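Local coordinates for dimethyl-sulfide monooxygenase (Hyphomicrobium sulfonivorans, PDB 6AK1), which catalyses the FMN-dependent, NADH-driven oxidation of dimethyl sulfide by oxygen to methanethiol and formaldehyde, the first step of dimethyl sulfide degradation, at residues Val130-Val135 with Asp162-Val167; Arg272-Ile277 with Glu444-Ala449; Ser430-Arg433 with Gly437-Asp440; Gly441-Glu444 with Ala449-Tyr452. One frame throughout, in Å; residues are numbered along the deposited sequence.

Contact 1 of 4, residues Val130-Val135 with Asp162-Val167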
# COMPACT_ATOMS: atom_id res chain seq x y z
N VAL A 130 7.61 7.10 -6.31
CA VAL A 130 6.38 6.32 -6.38
C VAL A 130 6.66 4.90 -5.91
O VAL A 130 7.74 4.34 -6.14
CB VAL A 130 5.78 6.33 -7.80
CG1 VAL A 130 6.69 5.61 -8.78
CG2 VAL A 130 4.40 5.68 -7.79
N ALA A 131 5.69 4.34 -5.21
CA ALA A 131 5.65 2.93 -4.89
C ALA A 131 4.37 2.36 -5.47
O ALA A 131 3.33 3.03 -5.48
CB ALA A 131 5.70 2.69 -3.38
N TRP A 132 4.45 1.13 -5.97
CA TRP A 132 3.30 0.44 -6.55
C TRP A 132 2.84 -0.60 -5.53
O TRP A 132 3.56 -1.57 -5.25
CB TRP A 132 3.67 -0.23 -7.88
CG TRP A 132 2.56 -1.09 -8.43
CD1 TRP A 132 1.22 -0.96 -8.18
CD2 TRP A 132 2.70 -2.21 -9.31
NE1 TRP A 132 0.52 -1.92 -8.86
CE2 TRP A 132 1.40 -2.70 -9.56
CE3 TRP A 132 3.79 -2.84 -9.92
CZ2 TRP A 132 1.16 -3.80 -10.39
CZ3 TRP A 132 3.55 -3.93 -10.75
CH2 TRP A 132 2.25 -4.39 -10.98
N ASN A 133 1.64 -0.42 -5.00
CA ASN A 133 1.04 -1.42 -4.12
C ASN A 133 0.28 -2.42 -4.99
O ASN A 133 -0.81 -2.13 -5.48
CB ASN A 133 0.14 -0.76 -3.09
CG ASN A 133 -0.55 -1.78 -2.20
OD1 ASN A 133 0.09 -2.69 -1.66
ND2 ASN A 133 -1.87 -1.65 -2.06
N VAL A 134 0.87 -3.60 -5.17
CA VAL A 134 0.37 -4.64 -6.06
C VAL A 134 -0.76 -5.41 -5.38
O VAL A 134 -0.53 -6.13 -4.41
CB VAL A 134 1.51 -5.59 -6.45
CG1 VAL A 134 1.05 -6.60 -7.48
CG2 VAL A 134 2.70 -4.79 -6.93
N VAL A 135 -1.98 -5.30 -5.92
CA VAL A 135 -3.10 -6.02 -5.34
C VAL A 135 -3.77 -6.86 -6.41
O VAL A 135 -3.60 -6.65 -7.62
CB VAL A 135 -4.12 -5.07 -4.66
CG1 VAL A 135 -3.43 -4.12 -3.69
CG2 VAL A 135 -4.92 -4.28 -5.68
N ASP A 162 2.61 -14.12 -11.44
CA ASP A 162 4.05 -14.18 -11.69
C ASP A 162 4.39 -13.66 -13.08
O ASP A 162 5.34 -12.89 -13.25
CB ASP A 162 4.57 -15.62 -11.55
CG ASP A 162 4.82 -16.04 -10.11
OD1 ASP A 162 5.17 -15.20 -9.26
OD2 ASP A 162 4.68 -17.26 -9.84
N GLU A 163 3.64 -14.11 -14.08
CA GLU A 163 3.97 -13.71 -15.44
C GLU A 163 3.63 -12.25 -15.68
O GLU A 163 4.32 -11.57 -16.44
CB GLU A 163 3.23 -14.60 -16.44
CG GLU A 163 3.79 -14.49 -17.87
CD GLU A 163 2.92 -15.19 -18.89
OE1 GLU A 163 2.37 -16.26 -18.57
OE2 GLU A 163 2.75 -14.65 -20.00
N TYR A 164 2.58 -11.76 -15.02
CA TYR A 164 2.25 -10.34 -15.05
C TYR A 164 3.45 -9.49 -14.63
O TYR A 164 3.82 -8.54 -15.33
CB TYR A 164 1.04 -10.07 -14.15
CG TYR A 164 0.41 -8.71 -14.35
CD1 TYR A 164 1.01 -7.54 -13.85
CD2 TYR A 164 -0.81 -8.58 -15.03
CE1 TYR A 164 0.44 -6.30 -14.03
CE2 TYR A 164 -1.40 -7.33 -15.20
CZ TYR A 164 -0.77 -6.20 -14.70
OH TYR A 164 -1.35 -4.96 -14.87
N MET A 165 4.05 -9.81 -13.47
CA MET A 165 5.20 -9.05 -12.98
C MET A 165 6.42 -9.21 -13.89
O MET A 165 7.16 -8.25 -14.11
CB MET A 165 5.57 -9.50 -11.56
CG MET A 165 4.43 -9.47 -10.56
SD MET A 165 3.77 -7.81 -10.25
CE MET A 165 5.20 -6.97 -9.56
N GLU A 166 6.65 -10.42 -14.39
CA GLU A 166 7.70 -10.64 -15.38
C GLU A 166 7.59 -9.64 -16.54
O GLU A 166 8.57 -8.98 -16.90
CB GLU A 166 7.63 -12.09 -15.89
CG GLU A 166 8.50 -12.41 -17.11
CD GLU A 166 8.35 -13.86 -17.59
OE1 GLU A 166 7.54 -14.62 -17.01
OE2 GLU A 166 9.06 -14.24 -18.54
N VAL A 167 6.38 -9.49 -17.10
CA VAL A 167 6.16 -8.51 -18.17
C VAL A 167 6.54 -7.11 -17.71
O VAL A 167 7.27 -6.39 -18.40
CB VAL A 167 4.70 -8.56 -18.65
CG1 VAL A 167 4.40 -7.39 -19.57
CG2 VAL A 167 4.39 -9.91 -19.34

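Contact 2 of 4, residues Arg272-Ile277 with Glu444-Ala449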
# COMPACT_ATOMS: atom_id res chain seq x y z
N ARG A 272 17.33 -11.12 4.66
CA ARG A 272 16.27 -10.92 5.63
C ARG A 272 15.86 -9.46 5.73
O ARG A 272 14.70 -9.16 6.05
CB ARG A 272 16.72 -11.45 7.00
CG ARG A 272 17.15 -12.90 6.96
CD ARG A 272 17.45 -13.45 8.36
NE ARG A 272 16.26 -13.58 9.19
CZ ARG A 272 15.38 -14.58 9.09
NH1 ARG A 272 15.57 -15.54 8.19
NH2 ARG A 272 14.32 -14.62 9.88
N ASP A 273 16.77 -8.53 5.44
CA ASP A 273 16.46 -7.11 5.48
C ASP A 273 16.10 -6.53 4.11
O ASP A 273 16.05 -5.31 3.96
CB ASP A 273 17.63 -6.33 6.10
CG ASP A 273 18.91 -6.40 5.27
OD1 ASP A 273 19.02 -7.31 4.42
OD2 ASP A 273 19.80 -5.55 5.47
N SER A 274 15.86 -7.38 3.11
CA SER A 274 15.47 -6.92 1.78
C SER A 274 14.03 -6.43 1.73
O SER A 274 13.68 -5.66 0.83
CB SER A 274 15.65 -8.04 0.76
OG SER A 274 17.03 -8.33 0.56
N ILE A 275 13.20 -6.87 2.67
CA ILE A 275 11.79 -6.50 2.74
C ILE A 275 11.60 -5.67 3.99
O ILE A 275 12.00 -6.08 5.08
CB ILE A 275 10.89 -7.74 2.78
CG1 ILE A 275 11.25 -8.71 1.65
CG2 ILE A 275 9.41 -7.34 2.73
CD1 ILE A 275 10.39 -9.99 1.64
N LYS A 276 11.00 -4.50 3.83
CA LYS A 276 10.63 -3.67 4.97
C LYS A 276 9.18 -3.97 5.30
O LYS A 276 8.33 -3.98 4.40
CB LYS A 276 10.84 -2.19 4.66
CG LYS A 276 12.20 -1.90 4.06
CD LYS A 276 13.31 -2.32 5.01
CE LYS A 276 14.65 -2.35 4.28
NZ LYS A 276 15.78 -2.67 5.20
N ILE A 277 8.90 -4.26 6.57
CA ILE A 277 7.60 -4.77 6.98
C ILE A 277 6.84 -3.67 7.73
O ILE A 277 7.33 -3.15 8.74
CB ILE A 277 7.75 -6.04 7.83
CG1 ILE A 277 8.49 -7.12 7.04
CG2 ILE A 277 6.39 -6.54 8.27
CD1 ILE A 277 8.73 -8.42 7.79
N GLU A 444 17.76 -4.21 -5.78
CA GLU A 444 18.86 -5.10 -5.41
C GLU A 444 19.07 -6.16 -6.49
O GLU A 444 18.12 -6.59 -7.15
CB GLU A 444 18.55 -5.80 -4.08
CG GLU A 444 18.64 -4.93 -2.85
CD GLU A 444 18.61 -5.76 -1.60
OE1 GLU A 444 17.54 -6.36 -1.31
OE2 GLU A 444 19.66 -5.86 -0.93
N SER A 445 20.32 -6.60 -6.64
CA SER A 445 20.62 -7.61 -7.65
C SER A 445 19.93 -8.94 -7.36
O SER A 445 19.74 -9.74 -8.28
CB SER A 445 22.13 -7.83 -7.75
OG SER A 445 22.62 -8.37 -6.54
N THR A 446 19.53 -9.19 -6.11
CA THR A 446 18.75 -10.37 -5.74
C THR A 446 17.25 -10.19 -5.96
O THR A 446 16.49 -11.14 -5.76
CB THR A 446 19.00 -10.76 -4.28
OG1 THR A 446 18.53 -9.71 -3.41
CG2 THR A 446 20.50 -11.01 -4.02
N HIS A 447 16.80 -8.97 -6.35
CA HIS A 447 15.38 -8.79 -6.60
C HIS A 447 15.03 -9.36 -7.97
O HIS A 447 15.83 -9.24 -8.90
CB HIS A 447 15.00 -7.30 -6.54
CG HIS A 447 13.53 -7.05 -6.61
ND1 HIS A 447 12.82 -7.07 -7.80
CD2 HIS A 447 12.62 -6.82 -5.63
CE1 HIS A 447 11.54 -6.85 -7.54
NE2 HIS A 447 11.39 -6.70 -6.24
N PRO A 448 13.86 -10.00 -8.12
CA PRO A 448 13.55 -10.63 -9.42
C PRO A 448 13.54 -9.67 -10.59
O PRO A 448 13.76 -10.10 -11.72
CB PRO A 448 12.16 -11.25 -9.18
CG PRO A 448 11.61 -10.56 -7.96
CD PRO A 448 12.80 -10.21 -7.13
N ALA A 449 13.31 -8.37 -10.36
CA ALA A 449 13.37 -7.39 -11.45
C ALA A 449 14.79 -7.25 -12.00
O ALA A 449 14.97 -6.96 -13.19
CB ALA A 449 12.86 -6.03 -10.97
O HOH W 1 18.61 -5.11 1.97
O HOH W 2 15.00 -5.77 -1.68

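Contact 3 of 4, residues Ser430-Arg433 with Gly437-Asp440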
# COMPACT_ATOMS: atom_id res chain seq x y z
N SER A 430 15.96 8.70 -4.50
CA SER A 430 14.67 8.11 -4.80
C SER A 430 14.07 7.45 -3.55
O SER A 430 14.73 7.22 -2.54
CB SER A 430 14.82 7.09 -5.92
OG SER A 430 15.64 6.01 -5.49
N LEU A 431 12.78 7.14 -3.66
CA LEU A 431 12.10 6.42 -2.58
C LEU A 431 12.80 5.10 -2.28
O LEU A 431 12.97 4.73 -1.11
CB LEU A 431 10.63 6.19 -2.95
CG LEU A 431 9.78 5.46 -1.91
CD1 LEU A 431 9.82 6.20 -0.57
CD2 LEU A 431 8.34 5.33 -2.39
N ARG A 432 13.23 4.37 -3.31
CA ARG A 432 13.94 3.13 -3.06
C ARG A 432 15.25 3.38 -2.33
O ARG A 432 15.65 2.60 -1.46
CB ARG A 432 14.21 2.37 -4.36
CG ARG A 432 14.93 1.05 -4.08
CD ARG A 432 15.05 0.13 -5.28
NE ARG A 432 13.77 -0.41 -5.73
CZ ARG A 432 13.19 -0.04 -6.87
NH1 ARG A 432 12.03 -0.56 -7.21
NH2 ARG A 432 13.79 0.83 -7.66
N ARG A 433 15.95 4.47 -2.68
CA ARG A 433 17.18 4.78 -1.96
C ARG A 433 16.89 5.09 -0.50
O ARG A 433 17.59 4.63 0.40
CB ARG A 433 17.91 5.94 -2.63
CG ARG A 433 19.29 6.19 -2.05
CD ARG A 433 20.11 7.15 -2.89
NE ARG A 433 21.52 7.11 -2.50
CZ ARG A 433 22.03 7.75 -1.46
NH1 ARG A 433 21.26 8.50 -0.68
NH2 ARG A 433 23.33 7.64 -1.18
N GLY A 437 17.76 1.43 0.39
CA GLY A 437 19.14 1.82 0.58
C GLY A 437 20.09 1.49 -0.54
O GLY A 437 21.29 1.74 -0.39
N THR A 438 19.62 0.94 -1.65
CA THR A 438 20.51 0.79 -2.80
C THR A 438 21.02 2.16 -3.20
O THR A 438 20.30 3.16 -3.11
CB THR A 438 19.80 0.11 -3.97
OG1 THR A 438 18.61 0.83 -4.29
CG2 THR A 438 19.42 -1.34 -3.61
N ASN A 439 22.29 2.23 -3.59
CA ASN A 439 22.88 3.55 -3.78
C ASN A 439 22.33 4.25 -5.01
O ASN A 439 22.23 5.48 -5.03
CB ASN A 439 24.41 3.46 -3.84
CG ASN A 439 25.07 4.83 -3.78
OD1 ASN A 439 24.85 5.60 -2.84
ND2 ASN A 439 25.88 5.15 -4.80
N ASP A 440 21.96 3.49 -6.04
CA ASP A 440 21.45 4.05 -7.29
C ASP A 440 19.93 4.12 -7.31
O ASP A 440 19.36 4.53 -8.33
CB ASP A 440 21.95 3.23 -8.49
CG ASP A 440 21.67 1.72 -8.34
OD1 ASP A 440 20.90 1.31 -7.44
OD2 ASP A 440 22.23 0.94 -9.14

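Contact 4 of 4, residues Gly441-Glu444 with Ala449-Tyr452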
# COMPACT_ATOMS: atom_id res chain seq x y z
N GLY A 441 19.27 3.71 -6.23
CA GLY A 441 17.81 3.66 -6.19
C GLY A 441 17.18 2.65 -7.14
O GLY A 441 15.98 2.71 -7.39
N ARG A 442 17.99 1.73 -7.67
CA ARG A 442 17.50 0.61 -8.46
C ARG A 442 17.44 -0.65 -7.60
O ARG A 442 18.03 -0.72 -6.52
CB ARG A 442 18.39 0.39 -9.68
CG ARG A 442 18.57 1.64 -10.56
CD ARG A 442 18.63 1.25 -12.02
NE ARG A 442 19.83 1.73 -12.68
CZ ARG A 442 20.18 1.38 -13.91
NH1 ARG A 442 19.44 0.54 -14.61
NH2 ARG A 442 21.30 1.87 -14.43
N VAL A 443 16.69 -1.64 -8.09
CA VAL A 443 16.45 -2.84 -7.29
C VAL A 443 17.77 -3.54 -6.93
O VAL A 443 18.77 -3.47 -7.66
CB VAL A 443 15.53 -3.81 -8.04
CG1 VAL A 443 14.07 -3.29 -8.01
CG2 VAL A 443 16.05 -4.03 -9.48
N GLU A 444 17.76 -4.21 -5.78
CA GLU A 444 18.86 -5.10 -5.41
C GLU A 444 19.07 -6.16 -6.49
O GLU A 444 18.12 -6.59 -7.15
CB GLU A 444 18.55 -5.80 -4.08
CG GLU A 444 18.64 -4.93 -2.85
CD GLU A 444 18.61 -5.76 -1.60
OE1 GLU A 444 17.54 -6.36 -1.31
OE2 GLU A 444 19.66 -5.86 -0.93
N ALA A 449 13.31 -8.37 -10.36
CA ALA A 449 13.37 -7.39 -11.45
C ALA A 449 14.79 -7.25 -12.00
O ALA A 449 14.97 -6.96 -13.19
CB ALA A 449 12.86 -6.03 -10.97
N ALA A 450 15.81 -7.46 -11.16
CA ALA A 450 17.19 -7.25 -11.57
C ALA A 450 17.64 -8.22 -12.67
O ALA A 450 18.62 -7.94 -13.36
CB ALA A 450 18.12 -7.38 -10.36
N GLN A 451 16.96 -9.35 -12.85
CA GLN A 451 17.41 -10.27 -13.89
C GLN A 451 17.12 -9.77 -15.30
O GLN A 451 17.72 -10.28 -16.25
CB GLN A 451 16.78 -11.65 -13.68
CG GLN A 451 15.30 -11.70 -13.86
CD GLN A 451 14.67 -12.62 -12.83
OE1 GLN A 451 15.40 -13.32 -12.12
NE2 GLN A 451 13.34 -12.61 -12.73
N TYR A 452 16.25 -8.78 -15.47
CA TYR A 452 16.06 -8.19 -16.79
C TYR A 452 16.94 -6.98 -17.02
O TYR A 452 16.98 -6.47 -18.14
CB TYR A 452 14.59 -7.85 -17.00
CG TYR A 452 13.78 -9.08 -16.74
CD1 TYR A 452 13.88 -10.18 -17.59
CD2 TYR A 452 12.99 -9.18 -15.62
CE1 TYR A 452 13.18 -11.33 -17.34
CE2 TYR A 452 12.29 -10.33 -15.36
CZ TYR A 452 12.38 -11.40 -16.23
OH TYR A 452 11.66 -12.54 -15.96

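Contact 1 of 4, residues Val130-Val135 with Asp162-Val167
Strand 130-135, bearing Trp132 and Val134, and the 162-167 part of helix 157-174, bearing Tyr164 and Met165, run nearly antiparallel, their directions 153° apart and their axes 11.7 Å from each other at closest approach. The arrangement is that of a TIM barrel, in which a helix following a strand of the parallel sheet returns along its outer side. Buried apolar side chains fill the gap. The indole of Trp132 stands with CG anti to the backbone N (chi1 173°), which carries its six-membered ring toward the helix. From the opposite direction comes Met165, folded back at chi2 and chi3 to bring CE within 3.7 Å of Trp132 CZ3. Its SD lies 4.7 Å from the centroid of that ring, an oblique Met-aromatic contact. Tyr164 reaches the indole at its edge, CE1 being 4.0 Å from Trp132 CH2, while its hydroxyl bonds to the carbonyl of Glu110. At the other end of the indole, NE1 bonds to the carbonyl of Ala105 and so helps fix the ring's rotation. Were the indole cut back to an alanine, a gap would probably open between strand and helix, and Met165 SD and CE would lose the ring against which they rest. Val134 serves both neighbours: CG2 sits over the centre of the indole face, 3.5 Å above its plane, and CG1 lies 4.1 Å from Met165 SD.

Contact 2 of 4, residues Arg272-Ile277 with Glu444-Ala449
Ser274 and Glu444 are brought together by similar first torsions: in each the gamma atom is anti to the carbonyl carbon (chi1 -69° in Ser274, -73° in Glu444), and the glutamate then runs out extended, so that its carboxylate arrives at the serine hydroxyl. Ser274 OG donates to Glu444 OE1 at 2.8 Å, OE1 receiving it on its syn lone pair, the side of the other carboxylate oxygen. The same hydroxyl accepts from the backbone N of Ser271, which helps hold its rotation. OE1 takes a second bond from a water, 2.6 Å away, and this water also donates to Ser274 O at 2.8 Å, so that the serine holds OE1 directly through OG and, by way of the water, through its carbonyl. A second water lies near Glu444 OE2 and Asp273 O, though its bond to the latter is weak. Asp273 O is more firmly engaged by Lys276 NZ, 2.9 Å away and in the carbonyl plane. On the glutamate's side the backbone folds into a type I beta turn from Glu444 to His447, closed by His447 N to Glu444 O at 2.8 Å. Beyond it, His447 ND1 accepts from Ala449 N at 2.9 Å, the donor tilted from the ring plane, while NE2 bonds to the carbonyl of Asn240; this pairing is consistent with a neutral imidazole. Polar and water-mediated, the contact joins a beta turn of the C-terminal region to the loop leading from helix 251-267 into strand 276-284, a helix-to-strand connection of the TIM barrel.

Contact 3 of 4, residues Ser430-Arg433 with Gly437-Asp440
Arg433 grips Asn439 side-on with two nitrogens, one for each of two acceptors. NH2 donates to the side-chain oxygen OD1 of Asn439 at 3.0 Å along a nearly straight path (168°), and NE donates to the backbone O of Asn439 at 3.1 Å in a more bent bond. Both acceptors lie close to the guanidinium plane, whereas the amide itself is turned 63° from it. An extended chain from CG to NE lets the two side chains lie alongside each other, pointing the same way, and the remaining NH1 bonds to the carbonyl of Pro428. With a leucine in place of Arg433, Asn439 would probably lose both of these donors and its loop would be held less firmly against the helix. The contact frames helix 431-435 at its two ends. At the start, Ser430 is the N-cap, its OG accepting from Arg433 N at 3.2 Å. At the finish, Gly437 N donates to Arg432 O at 3.0 Å, and Gly437 turns out of helical conformation with a positive phi, where a side chain would be jammed against the preceding carbonyl oxygen. Packing fills in between. Thr438 O rests 3.4 Å from Arg433 CG, while Thr438 OG1 lies 3.7 Å from Arg432 CG and bonds to the carbonyl of Arg442. Past Thr438, the guanidinium of Arg432 forms a salt bridge with Glu242 and a hydrogen bond with the carbonyl of Thr221.

Contact 4 of 4, residues Gly441-Glu444 with Ala449-Tyr452
Val443 meets Ala449 and Ala450 through a single methyl. Its CG2 lies 4.0 Å from Ala449 CB and equally far from Ala450 CB, with Ala450 N slightly nearer at 3.8 Å, so the branch settles against the backbone as well as both methyls. With CG1 anti to the carbonyl carbon (chi1 -74°), CG2 falls between the backbone N and the carbonyl carbon of Val443, pointing at the alanines. One residue on, Glu444 O approaches Ala450 CB at 3.3 Å, a close van der Waals touch. With only methyls on the alanine side, the segments come close, the CA atoms of Val443 and Ala450 being 6.2 Å apart. Backbone and side-chain bonds on the two segments position them. Residues 449-452 have helical backbone angles without the regular helical bonding, Tyr452 N reaching Ala449 O at 3.2 Å. Ahead of Val443, Arg442 N donates to Asp440 OD1, and the Arg442 guanidinium forms a salt bridge with Asp178. Arg432 also bonds to the carbonyl of Gly441. The resulting compact bend of the C-terminal region lies against the barrel: Ala449 and Tyr452 touch Tyr169 on helix 157-174, and Val443 touches Glu242, in the loop just before strand 243-246.

From the N terminus, contact 1 closes first, joining strand 130-135 to helix 157-174, with helix 140-146 between them in the chain. Contact 2 opens much later, at the entry to strand 276-284, and closes some 170 residues on in the C-terminal region. Within that long loop, contact 3 folds the chain back around helix 431-435. Contact 4 follows directly along the chain, its 441-444 and 449-452 segments overlapping contact 2 at Glu444 and Ala449. The C-terminal region thus returns to the barrel repeatedly: Leu431 of contact 3 packs on Ala131 of contact 1, and Tyr452 of contact 4 meets Glu166. Contact 3 meets contact 2 where Thr438 touches Glu444.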